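Local atomic coordinates of hypothetical protein CG14615-PA (Drosophila melanogaster, PDB entry 1SQH), a protein that is of unknown function but has the acetyltransferase type of fold and may act as a glycine N-acyltransferase. Residues V18-D23 with N75-G80; R11-S16 with F68-R73; I223-Q228 with M236-P241; E182-V187 with G197-L202. All blocks are in the same frame, centred on the assembly; numbering follows the deposited sequence.

How the contacts relate
The four contacts fall into two groups well apart in a single chain, contact 1 across the chain's centre from contacts 3 and 4. Contacts 1 and 2 are neighbours, centres about 9 Å apart: both use helix 15-29, and Leu13 and Phe68 of contact 2 pack on Val18 of contact 1, while Thr70 meets Phe76. Contacts 3 and 4, centres about 12 Å apart, adjoin through Val187, which lies against Trp225 and Phe227. Between the groups, contacts 1 and 3 have centres about 36 Å apart, and the nearest atoms of contacts 2 and 4 are still about 13 Å apart. Contact 3 lies in the FR47-like region, whose relatives generally bind acyl-coenzyme A.

Contact 1. Residues V18-D23 with N75-G80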
# COMPACT_ATOMS: atom_id res chain seq x y z
N VAL A 18 -10.70 -6.86 -14.04
CA VAL A 18 -10.10 -6.03 -13.01
C VAL A 18 -10.36 -4.59 -13.43
O VAL A 18 -10.78 -3.76 -12.64
CB VAL A 18 -8.58 -6.27 -12.88
CG1 VAL A 18 -8.00 -5.50 -11.70
CG2 VAL A 18 -8.32 -7.76 -12.70
N ASP A 19 -10.12 -4.31 -14.71
CA ASP A 19 -10.35 -2.97 -15.22
C ASP A 19 -11.78 -2.53 -14.91
O ASP A 19 -12.00 -1.38 -14.50
CB ASP A 19 -10.07 -2.93 -16.72
CG ASP A 19 -8.59 -2.73 -17.02
OD1 ASP A 19 -8.12 -3.22 -18.07
OD2 ASP A 19 -7.88 -2.08 -16.20
N GLU A 20 -12.75 -3.42 -15.09
CA GLU A 20 -14.14 -3.08 -14.80
C GLU A 20 -14.29 -2.86 -13.30
O GLU A 20 -15.01 -1.97 -12.87
CB GLU A 20 -15.08 -4.21 -15.23
CG GLU A 20 -15.37 -4.28 -16.71
CD GLU A 20 -16.41 -5.34 -17.04
OE1 GLU A 20 -16.02 -6.43 -17.52
OE2 GLU A 20 -17.61 -5.09 -16.80
N LEU A 21 -13.62 -3.70 -12.52
CA LEU A 21 -13.68 -3.58 -11.07
C LEU A 21 -13.16 -2.19 -10.66
O LEU A 21 -13.72 -1.55 -9.76
CB LEU A 21 -12.81 -4.65 -10.42
CG LEU A 21 -12.87 -4.75 -8.90
CD1 LEU A 21 -14.30 -5.05 -8.43
CD2 LEU A 21 -11.90 -5.84 -8.45
N LEU A 22 -12.10 -1.76 -11.33
CA LEU A 22 -11.48 -0.46 -11.08
C LEU A 22 -12.46 0.70 -11.34
O LEU A 22 -12.56 1.61 -10.53
CB LEU A 22 -10.24 -0.30 -11.96
CG LEU A 22 -9.58 1.08 -12.06
CD1 LEU A 22 -9.08 1.54 -10.69
CD2 LEU A 22 -8.40 1.00 -13.02
N ASP A 23 -13.17 0.67 -12.47
CA ASP A 23 -14.10 1.75 -12.77
C ASP A 23 -15.35 1.70 -11.90
O ASP A 23 -15.98 2.72 -11.64
CB ASP A 23 -14.51 1.75 -14.24
CG ASP A 23 -15.33 2.98 -14.59
OD1 ASP A 23 -14.78 4.09 -14.56
OD2 ASP A 23 -16.54 2.83 -14.89
N ASN A 75 -21.77 -11.98 -9.16
CA ASN A 75 -21.40 -10.96 -10.14
C ASN A 75 -20.58 -9.89 -9.42
O ASN A 75 -21.09 -9.16 -8.58
CB ASN A 75 -22.63 -10.31 -10.77
CG ASN A 75 -22.30 -9.58 -12.06
OD1 ASN A 75 -21.33 -8.84 -12.12
ND2 ASN A 75 -23.11 -9.77 -13.08
N PHE A 76 -19.30 -9.79 -9.76
CA PHE A 76 -18.44 -8.82 -9.10
C PHE A 76 -18.92 -7.38 -9.27
O PHE A 76 -18.49 -6.49 -8.54
CB PHE A 76 -16.98 -8.97 -9.56
CG PHE A 76 -16.68 -8.39 -10.92
CD1 PHE A 76 -16.38 -7.03 -11.06
CD2 PHE A 76 -16.66 -9.19 -12.06
CE1 PHE A 76 -16.05 -6.49 -12.31
CE2 PHE A 76 -16.33 -8.67 -13.31
CZ PHE A 76 -16.02 -7.31 -13.43
N ARG A 77 -19.82 -7.16 -10.22
CA ARG A 77 -20.35 -5.82 -10.48
C ARG A 77 -21.45 -5.34 -9.54
O ARG A 77 -21.54 -4.15 -9.25
CB ARG A 77 -20.86 -5.73 -11.92
CG ARG A 77 -19.80 -5.82 -12.98
CD ARG A 77 -20.41 -6.27 -14.31
NE ARG A 77 -20.17 -7.69 -14.54
CZ ARG A 77 -19.17 -8.16 -15.29
NH1 ARG A 77 -18.34 -7.32 -15.89
NH2 ARG A 77 -18.99 -9.47 -15.41
N THR A 78 -22.31 -6.24 -9.08
CA THR A 78 -23.40 -5.81 -8.22
C THR A 78 -22.97 -5.25 -6.87
O THR A 78 -23.52 -4.25 -6.41
CB THR A 78 -24.41 -6.96 -7.97
OG1 THR A 78 -23.99 -7.73 -6.85
CG2 THR A 78 -24.49 -7.86 -9.18
N TRP A 79 -21.98 -5.87 -6.23
CA TRP A 79 -21.52 -5.41 -4.91
C TRP A 79 -20.03 -5.08 -4.85
O TRP A 79 -19.51 -4.75 -3.77
CB TRP A 79 -21.81 -6.47 -3.83
CG TRP A 79 -23.24 -6.95 -3.77
CD1 TRP A 79 -23.66 -8.25 -3.86
CD2 TRP A 79 -24.41 -6.16 -3.57
NE1 TRP A 79 -25.03 -8.31 -3.71
CE2 TRP A 79 -25.51 -7.04 -3.53
CE3 TRP A 79 -24.63 -4.78 -3.41
CZ2 TRP A 79 -26.83 -6.59 -3.35
CZ3 TRP A 79 -25.95 -4.34 -3.22
CH2 TRP A 79 -27.02 -5.24 -3.19
N GLY A 80 -19.35 -5.18 -5.99
CA GLY A 80 -17.93 -4.91 -6.04
C GLY A 80 -17.11 -5.87 -5.20
O GLY A 80 -15.97 -5.58 -4.82
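The Phe76 ring turns its CE1-CZ edge to helix 15-29, with CZ 3.7 Å from Glu20 CB, which lies close to the ring plane. The contact docks the short, weakly bonded helical turn 76-79 onto the long helix, in the N-terminal acetyltransferase-clan half of the protein. Phe76 has CG between its backbone N and carbonyl carbon (chi1 77°), which swings the ring toward the helix. Deeper in, Leu21 crosses the ring obliquely, its CD1 3.9 Å from Phe76 CD1. Outside this apolar patch a salt bridge joins Glu20 OE2 to Arg77 NH1 at the guanidinium edge; the 2.5 Å separation is unusually short, and with a poor N-H angle (124°) the hydrogen bond is weak. Arg77 CG lies over one face of the Phe76 ring, and the guanidinium beyond it has Phe76 CE2 against one of its faces, toward the rim. Asn75, the N-cap of the turn, grips the arginine at two points: OD1 accepts from Arg77 N at 3.0 Å and, on a lone pair in the carbonyl plane, from Arg77 NE at 2.9 Å. The turn ends at Gly80, whose O lies 4.0 Å from Leu21 CD1 and accepts from Tyr25 OH.

Contact 2. Residues R11-S16 with F68-R73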
# COMPACT_ATOMS: atom_id res chain seq x y z
N ARG A 11 -12.90 -16.97 -7.89
CA ARG A 11 -12.56 -17.12 -9.29
C ARG A 11 -11.68 -15.97 -9.74
O ARG A 11 -12.04 -14.80 -9.57
CB ARG A 11 -13.80 -17.14 -10.18
CG ARG A 11 -13.42 -17.40 -11.64
CD ARG A 11 -14.52 -17.08 -12.63
NE ARG A 11 -14.57 -15.67 -13.02
CZ ARG A 11 -15.33 -14.77 -12.42
NH1 ARG A 11 -16.11 -15.13 -11.41
NH2 ARG A 11 -15.35 -13.51 -12.86
N PRO A 12 -10.53 -16.28 -10.35
CA PRO A 12 -9.60 -15.25 -10.82
C PRO A 12 -10.18 -14.35 -11.90
O PRO A 12 -10.66 -14.82 -12.93
CB PRO A 12 -8.42 -16.07 -11.32
CG PRO A 12 -9.07 -17.32 -11.85
CD PRO A 12 -10.08 -17.63 -10.75
N LEU A 13 -10.15 -13.04 -11.65
CA LEU A 13 -10.67 -12.10 -12.63
C LEU A 13 -9.63 -11.90 -13.71
O LEU A 13 -8.43 -11.92 -13.45
CB LEU A 13 -10.99 -10.75 -11.98
CG LEU A 13 -12.31 -10.63 -11.23
CD1 LEU A 13 -12.30 -11.58 -10.05
CD2 LEU A 13 -12.50 -9.20 -10.75
N SER A 14 -10.09 -11.72 -14.94
CA SER A 14 -9.20 -11.49 -16.07
C SER A 14 -8.75 -10.04 -15.95
O SER A 14 -9.26 -9.30 -15.11
CB SER A 14 -9.95 -11.68 -17.38
OG SER A 14 -11.05 -10.78 -17.46
N ASP A 15 -7.79 -9.64 -16.77
CA ASP A 15 -7.31 -8.26 -16.73
C ASP A 15 -8.46 -7.31 -17.08
O ASP A 15 -8.61 -6.24 -16.49
CB ASP A 15 -6.14 -8.09 -17.71
CG ASP A 15 -4.80 -8.50 -17.10
OD1 ASP A 15 -4.79 -9.26 -16.10
OD2 ASP A 15 -3.75 -8.06 -17.63
N SER A 16 -9.29 -7.74 -18.03
CA SER A 16 -10.44 -6.95 -18.47
C SER A 16 -11.44 -6.74 -17.34
O SER A 16 -12.04 -5.67 -17.22
CB SER A 16 -11.13 -7.65 -19.64
OG SER A 16 -12.48 -7.26 -19.73
N PHE A 68 -6.52 -10.78 -8.48
CA PHE A 68 -7.84 -10.44 -7.99
C PHE A 68 -8.83 -11.58 -8.20
O PHE A 68 -8.74 -12.31 -9.19
CB PHE A 68 -8.32 -9.17 -8.70
CG PHE A 68 -7.49 -7.95 -8.38
CD1 PHE A 68 -7.74 -7.22 -7.22
CD2 PHE A 68 -6.45 -7.55 -9.22
CE1 PHE A 68 -6.96 -6.11 -6.89
CE2 PHE A 68 -5.66 -6.44 -8.90
CZ PHE A 68 -5.92 -5.72 -7.73
N TYR A 69 -9.75 -11.75 -7.26
CA TYR A 69 -10.75 -12.81 -7.36
C TYR A 69 -12.13 -12.32 -6.96
O TYR A 69 -12.27 -11.27 -6.35
CB TYR A 69 -10.40 -13.99 -6.43
CG TYR A 69 -9.04 -14.61 -6.62
CD1 TYR A 69 -7.90 -14.01 -6.09
CD2 TYR A 69 -8.90 -15.81 -7.30
CE1 TYR A 69 -6.64 -14.60 -6.23
CE2 TYR A 69 -7.65 -16.41 -7.45
CZ TYR A 69 -6.53 -15.81 -6.91
OH TYR A 69 -5.30 -16.40 -7.04
N THR A 70 -13.16 -13.09 -7.30
CA THR A 70 -14.51 -12.75 -6.88
C THR A 70 -15.26 -14.05 -6.68
O THR A 70 -14.75 -15.10 -7.04
CB THR A 70 -15.28 -11.89 -7.90
OG1 THR A 70 -16.48 -11.42 -7.28
CG2 THR A 70 -15.64 -12.69 -9.14
N HIS A 71 -16.45 -13.97 -6.10
CA HIS A 71 -17.27 -15.15 -5.86
C HIS A 71 -17.54 -15.83 -7.20
O HIS A 71 -18.17 -15.25 -8.09
CB HIS A 71 -18.58 -14.73 -5.18
CG HIS A 71 -19.37 -15.88 -4.62
ND1 HIS A 71 -19.68 -17.00 -5.36
CD2 HIS A 71 -19.94 -16.06 -3.40
CE1 HIS A 71 -20.41 -17.82 -4.63
NE2 HIS A 71 -20.58 -17.27 -3.44
N ARG A 72 -17.05 -17.05 -7.35
CA ARG A 72 -17.20 -17.83 -8.58
C ARG A 72 -18.64 -17.93 -9.09
O ARG A 72 -18.86 -18.11 -10.29
CB ARG A 72 -16.59 -19.23 -8.38
CG ARG A 72 -16.72 -20.18 -9.57
CD ARG A 72 -15.64 -21.25 -9.51
NE ARG A 72 -14.37 -20.74 -10.02
CZ ARG A 72 -13.17 -21.23 -9.71
NH1 ARG A 72 -13.07 -22.26 -8.89
NH2 ARG A 72 -12.07 -20.68 -10.23
N ARG A 73 -19.61 -17.80 -8.19
CA ARG A 73 -21.01 -17.87 -8.57
C ARG A 73 -21.73 -16.56 -8.26
O ARG A 73 -22.92 -16.56 -7.94
CB ARG A 73 -21.70 -19.01 -7.83
CG ARG A 73 -21.02 -20.36 -7.99
CD ARG A 73 -21.92 -21.47 -7.45
NE ARG A 73 -22.37 -21.18 -6.09
CZ ARG A 73 -21.58 -21.21 -5.03
NH1 ARG A 73 -20.30 -21.54 -5.16
NH2 ARG A 73 -22.07 -20.91 -3.83
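Arg11 carries its CG opposite the main-chain N (chi1 -176°) and then bends at chi3 (84°), which lays it alongside Thr70; Thr70 presents CG2 to the guanidinium, NH1 lying 3.4 Å from that methyl. The Arg11 charge is met elsewhere, by Glu17 in a salt bridge from NH2, and Thr70 OG1 bonds to Thr81 O. Arg72 reaches over: its NE is 3.6 Å from Arg11 CB, and Arg11 N sits over one face of its guanidinium. The two guanidinium planes are turned 48° apart; the Arg72 group rests on the aliphatic CB and CG of Arg11, and the charged groups do not touch. On the face of the sheet away from Arg11 and Thr70, Pro12 CB is 4.0 Å from Tyr69 CE2, the proline crossing the ring slantwise. Main-chain bonds join the strands: Arg11 N to Thr70 O (2.8 Å), Thr70 N to Arg11 O (3.1 Å) and, past the paired residues, Leu13 N to Phe68 O (2.9 Å). The Ser14 side chain caps helix 15-29, and in return Ser14 N donates to Glu17 OE2. Edge strand 10-12, paired antiparallel with 67-71 in the mixed sheet, runs through a capping box into helix 15-29.

Contact 3. Residues I223-Q228 with M236-P241; sequences IAWIFQ and MLQVLP
Strands 223-228 and 236-239 run antiparallel as the two arms of a hairpin, their axes 4.8 Å apart at closest and 168° between directions, bonded through the Trp225-Gln238 pair and through Leu240 N to Ile223 O (2.8 Å). Where strand 222-228 borders strand 211-216, Ile223 and Ala224 both face Ile214, a classic beta bulge. Trp225 has CG between N and carbonyl carbon (chi1 51°), which folds the indole back across the partner strand: Gln238 O stands 4.1 Å above the middle of one ring face, and the Gln238 side chain runs alongside, its amide plane 57° from the ring. Leu240 closes the far end, with CD1 3.4 Å from Trp225 CH2 and CD2 packed tightly on Ile223 CD1. At the other end the selenomethionine Met236 makes a Met-aromatic contact, SE 4.4 Å from the Phe227 ring centroid and over its face. On the reverse side Ala224 CB touches Val239 CG2 at 3.6 Å, and Leu237 CD1 meets Ile226 CG1, with helix 248-263 packed on Ile226 and Leu237. Strand 234-239 is followed by that helix, the strand-to-helix order of GNAT relatives. Burying Trp225 NE1 without a hydrogen-bond partner probably carries an energetic cost, which apolar packing around the indole would offset.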
# COMPACT_ATOMS: atom_id res chain seq x y z
N ILE A 223 20.68 9.88 4.01
CA ILE A 223 20.30 10.15 5.39
C ILE A 223 18.80 10.20 5.67
O ILE A 223 18.38 10.19 6.83
CB ILE A 223 20.98 11.46 5.86
CG1 ILE A 223 21.37 11.34 7.34
CG2 ILE A 223 20.08 12.67 5.60
CD1 ILE A 223 22.49 10.36 7.59
N ALA A 224 18.00 10.27 4.61
CA ALA A 224 16.54 10.33 4.72
C ALA A 224 15.94 9.96 3.36
O ALA A 224 16.54 10.23 2.32
CB ALA A 224 16.10 11.73 5.13
N TRP A 225 14.76 9.35 3.37
CA TRP A 225 14.14 8.94 2.11
C TRP A 225 12.61 8.81 2.20
O TRP A 225 12.04 8.74 3.28
CB TRP A 225 14.76 7.61 1.67
CG TRP A 225 14.73 6.58 2.76
CD1 TRP A 225 13.68 5.80 3.12
CD2 TRP A 225 15.77 6.33 3.71
NE1 TRP A 225 13.99 5.07 4.25
CE2 TRP A 225 15.27 5.38 4.63
CE3 TRP A 225 17.07 6.82 3.88
CZ2 TRP A 225 16.02 4.92 5.72
CZ3 TRP A 225 17.83 6.35 4.96
CH2 TRP A 225 17.30 5.41 5.86
N ILE A 226 11.98 8.76 1.03
CA ILE A 226 10.53 8.63 0.94
C ILE A 226 10.23 7.88 -0.36
O ILE A 226 10.92 8.05 -1.36
CB ILE A 226 9.87 10.04 0.96
CG1 ILE A 226 8.40 9.95 1.39
CG2 ILE A 226 9.98 10.70 -0.41
CD1 ILE A 226 7.48 9.53 0.29
N PHE A 227 9.22 7.02 -0.33
CA PHE A 227 8.86 6.21 -1.50
C PHE A 227 7.44 6.49 -1.97
O PHE A 227 6.65 7.10 -1.25
CB PHE A 227 8.87 4.72 -1.17
CG PHE A 227 10.22 4.09 -1.15
CD1 PHE A 227 11.03 4.20 -0.02
CD2 PHE A 227 10.65 3.33 -2.23
CE1 PHE A 227 12.26 3.55 0.02
CE2 PHE A 227 11.88 2.67 -2.21
CZ PHE A 227 12.69 2.78 -1.08
N GLN A 228 7.13 6.03 -3.18
CA GLN A 228 5.77 6.11 -3.68
C GLN A 228 5.32 4.73 -3.20
O GLN A 228 6.12 3.79 -3.24
CB GLN A 228 5.71 6.16 -5.20
CG GLN A 228 4.27 6.30 -5.72
CD GLN A 228 4.19 6.62 -7.20
OE1 GLN A 228 3.18 7.14 -7.68
NE2 GLN A 228 5.25 6.31 -7.92
N MSE A 236 6.83 4.68 3.52
CA MSE A 236 8.16 4.40 4.05
C MSE A 236 9.04 5.61 4.29
O MSE A 236 10.26 5.56 4.05
CB MSE A 236 8.88 3.43 3.12
CG MSE A 236 8.22 2.07 3.05
SE MSE A 236 8.43 1.27 1.31
CE MSE A 236 6.87 2.11 0.48
N LEU A 237 8.44 6.70 4.76
CA LEU A 237 9.21 7.91 5.03
C LEU A 237 10.10 7.66 6.23
O LEU A 237 9.70 7.01 7.18
CB LEU A 237 8.27 9.09 5.35
CG LEU A 237 8.96 10.38 5.84
CD1 LEU A 237 9.85 10.92 4.72
CD2 LEU A 237 7.92 11.42 6.25
N GLN A 238 11.32 8.16 6.17
CA GLN A 238 12.20 8.01 7.32
C GLN A 238 13.43 8.90 7.24
O GLN A 238 13.97 9.15 6.16
CB GLN A 238 12.63 6.56 7.52
CG GLN A 238 13.35 6.36 8.85
CD GLN A 238 13.49 4.90 9.24
OE1 GLN A 238 13.93 4.59 10.35
NE2 GLN A 238 13.12 4.00 8.33
N VAL A 239 13.84 9.39 8.41
CA VAL A 239 15.01 10.24 8.54
C VAL A 239 15.90 9.62 9.61
O VAL A 239 15.44 9.37 10.73
CB VAL A 239 14.63 11.68 8.96
CG1 VAL A 239 15.90 12.49 9.22
CG2 VAL A 239 13.80 12.35 7.87
N LEU A 240 17.16 9.36 9.26
CA LEU A 240 18.12 8.79 10.20
C LEU A 240 18.25 9.76 11.38
O LEU A 240 18.23 10.98 11.20
CB LEU A 240 19.48 8.61 9.52
CG LEU A 240 19.93 7.26 8.94
CD1 LEU A 240 18.79 6.27 8.80
CD2 LEU A 240 20.59 7.53 7.60
N PRO A 241 18.38 9.23 12.60
CA PRO A 241 18.51 10.05 13.80
C PRO A 241 19.49 11.21 13.69
O PRO A 241 19.19 12.33 14.11
CB PRO A 241 18.92 9.04 14.86
CG PRO A 241 18.13 7.81 14.44
CD PRO A 241 18.40 7.79 12.94

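Contact 4. Residues E182-V187 with G197-L202; sequences EDAAMV and GSLTYL
Helices 184-189 and 199-208 form the helical connection between the antiparallel neighbours 174-177 and 211-216, and their N-terminal turns meet where Ala184 faces Leu199 and Leu202. Consistent with the small side chain of Ala184, the alpha carbons of Ala184 and Leu202 come within 5.8 Å. In Leu199, CG lies trans to the main-chain N (chi1 -153°); CD1 continues the extended chain (chi2 -167°), while the other branch, CD2, turns aside to rest 3.9 Å from Ala184 CB and 4.0 Å from Ala185 N. One turn on, Leu202 puts CB 4.2 Å from Ala184 CB and CD2 3.8 Å from Ala184 O, while the same CD2 meets Val187 tip to tip, although the exact setting of the Val187 methyls is uncertain. Two consecutive helices between the first and second strands are the usual opening of a GNAT domain, and Val187 carries the packing onward to Trp225 and Phe227 of strand 222-228. No hydrogen bond crosses the contact; the polar groups bond elsewhere. Asp183 makes a salt bridge to Arg177 of strand 174-177, and its OD1 takes a bond from Arg180 N. On the partner side Ser198 is the N-cap: its OG accepts from Tyr201 N at 2.9 Å with an N-H...O angle of 144°, and also bonds to Asp88 OD1.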
# COMPACT_ATOMS: atom_id res chain seq x y z
N GLU A 182 21.19 0.49 -5.15
CA GLU A 182 22.10 0.38 -4.02
C GLU A 182 21.52 0.94 -2.72
O GLU A 182 21.90 0.52 -1.63
CB GLU A 182 23.41 1.11 -4.33
CG GLU A 182 23.22 2.59 -4.63
CD GLU A 182 24.51 3.27 -5.06
OE1 GLU A 182 25.46 3.32 -4.25
OE2 GLU A 182 24.57 3.77 -6.21
N ASP A 183 20.59 1.88 -2.85
CA ASP A 183 19.96 2.52 -1.70
C ASP A 183 19.01 1.60 -0.95
O ASP A 183 18.85 1.72 0.27
CB ASP A 183 19.21 3.77 -2.16
CG ASP A 183 20.14 4.84 -2.71
OD1 ASP A 183 19.70 5.62 -3.58
OD2 ASP A 183 21.30 4.91 -2.25
N ALA A 184 18.37 0.69 -1.67
CA ALA A 184 17.40 -0.23 -1.08
C ALA A 184 17.81 -0.92 0.22
O ALA A 184 17.03 -0.99 1.17
CB ALA A 184 16.99 -1.29 -2.11
N ALA A 185 19.03 -1.45 0.26
CA ALA A 185 19.50 -2.16 1.44
C ALA A 185 19.60 -1.27 2.69
O ALA A 185 19.33 -1.72 3.81
CB ALA A 185 20.86 -2.82 1.13
N MSE A 186 19.97 -0.01 2.49
CA MSE A 186 20.09 0.92 3.62
C MSE A 186 18.70 1.23 4.18
O MSE A 186 18.49 1.16 5.39
CB MSE A 186 20.80 2.20 3.18
CG MSE A 186 22.10 1.96 2.42
SE MSE A 186 23.39 0.81 3.34
CE MSE A 186 23.21 -0.79 2.27
N VAL A 187 17.77 1.59 3.30
CA VAL A 187 16.41 1.90 3.74
C VAL A 187 15.79 0.69 4.44
O VAL A 187 15.04 0.83 5.41
CB VAL A 187 15.50 2.36 2.54
CG1 VAL A 187 15.76 1.52 1.34
CG2 VAL A 187 14.02 2.25 2.91
N GLY A 197 7.85 -6.51 4.23
CA GLY A 197 8.42 -6.05 2.97
C GLY A 197 9.83 -6.59 2.83
O GLY A 197 10.60 -6.56 3.78
N SER A 198 10.16 -7.09 1.64
CA SER A 198 11.49 -7.66 1.40
C SER A 198 12.43 -6.68 0.71
O SER A 198 11.99 -5.67 0.13
CB SER A 198 11.37 -8.89 0.52
OG SER A 198 11.14 -8.50 -0.83
N LEU A 199 13.72 -7.00 0.74
CA LEU A 199 14.75 -6.18 0.12
C LEU A 199 14.46 -6.09 -1.38
O LEU A 199 14.56 -5.01 -1.98
CB LEU A 199 16.12 -6.81 0.32
CG LEU A 199 17.39 -5.95 0.34
CD1 LEU A 199 18.58 -6.88 0.23
CD2 LEU A 199 17.40 -4.94 -0.79
N THR A 200 14.10 -7.22 -1.97
CA THR A 200 13.81 -7.28 -3.39
C THR A 200 12.55 -6.50 -3.75
O THR A 200 12.43 -5.98 -4.86
CB THR A 200 13.75 -8.75 -3.90
OG1 THR A 200 12.96 -8.82 -5.09
CG2 THR A 200 13.20 -9.67 -2.83
N TYR A 201 11.60 -6.40 -2.81
CA TYR A 201 10.39 -5.61 -3.04
C TYR A 201 10.85 -4.17 -3.17
O TYR A 201 10.51 -3.48 -4.13
CB TYR A 201 9.42 -5.73 -1.86
CG TYR A 201 8.26 -4.74 -1.88
CD1 TYR A 201 7.57 -4.46 -3.06
CD2 TYR A 201 7.82 -4.13 -0.70
CE1 TYR A 201 6.46 -3.60 -3.06
CE2 TYR A 201 6.71 -3.27 -0.70
CZ TYR A 201 6.04 -3.01 -1.88
OH TYR A 201 4.93 -2.19 -1.88
N LEU A 202 11.65 -3.72 -2.20
CA LEU A 202 12.16 -2.35 -2.23
C LEU A 202 12.92 -2.06 -3.52
O LEU A 202 12.81 -0.97 -4.10
CB LEU A 202 13.04 -2.08 -1.00
CG LEU A 202 12.35 -1.45 0.22
CD1 LEU A 202 11.09 -2.20 0.55
CD2 LEU A 202 13.30 -1.46 1.42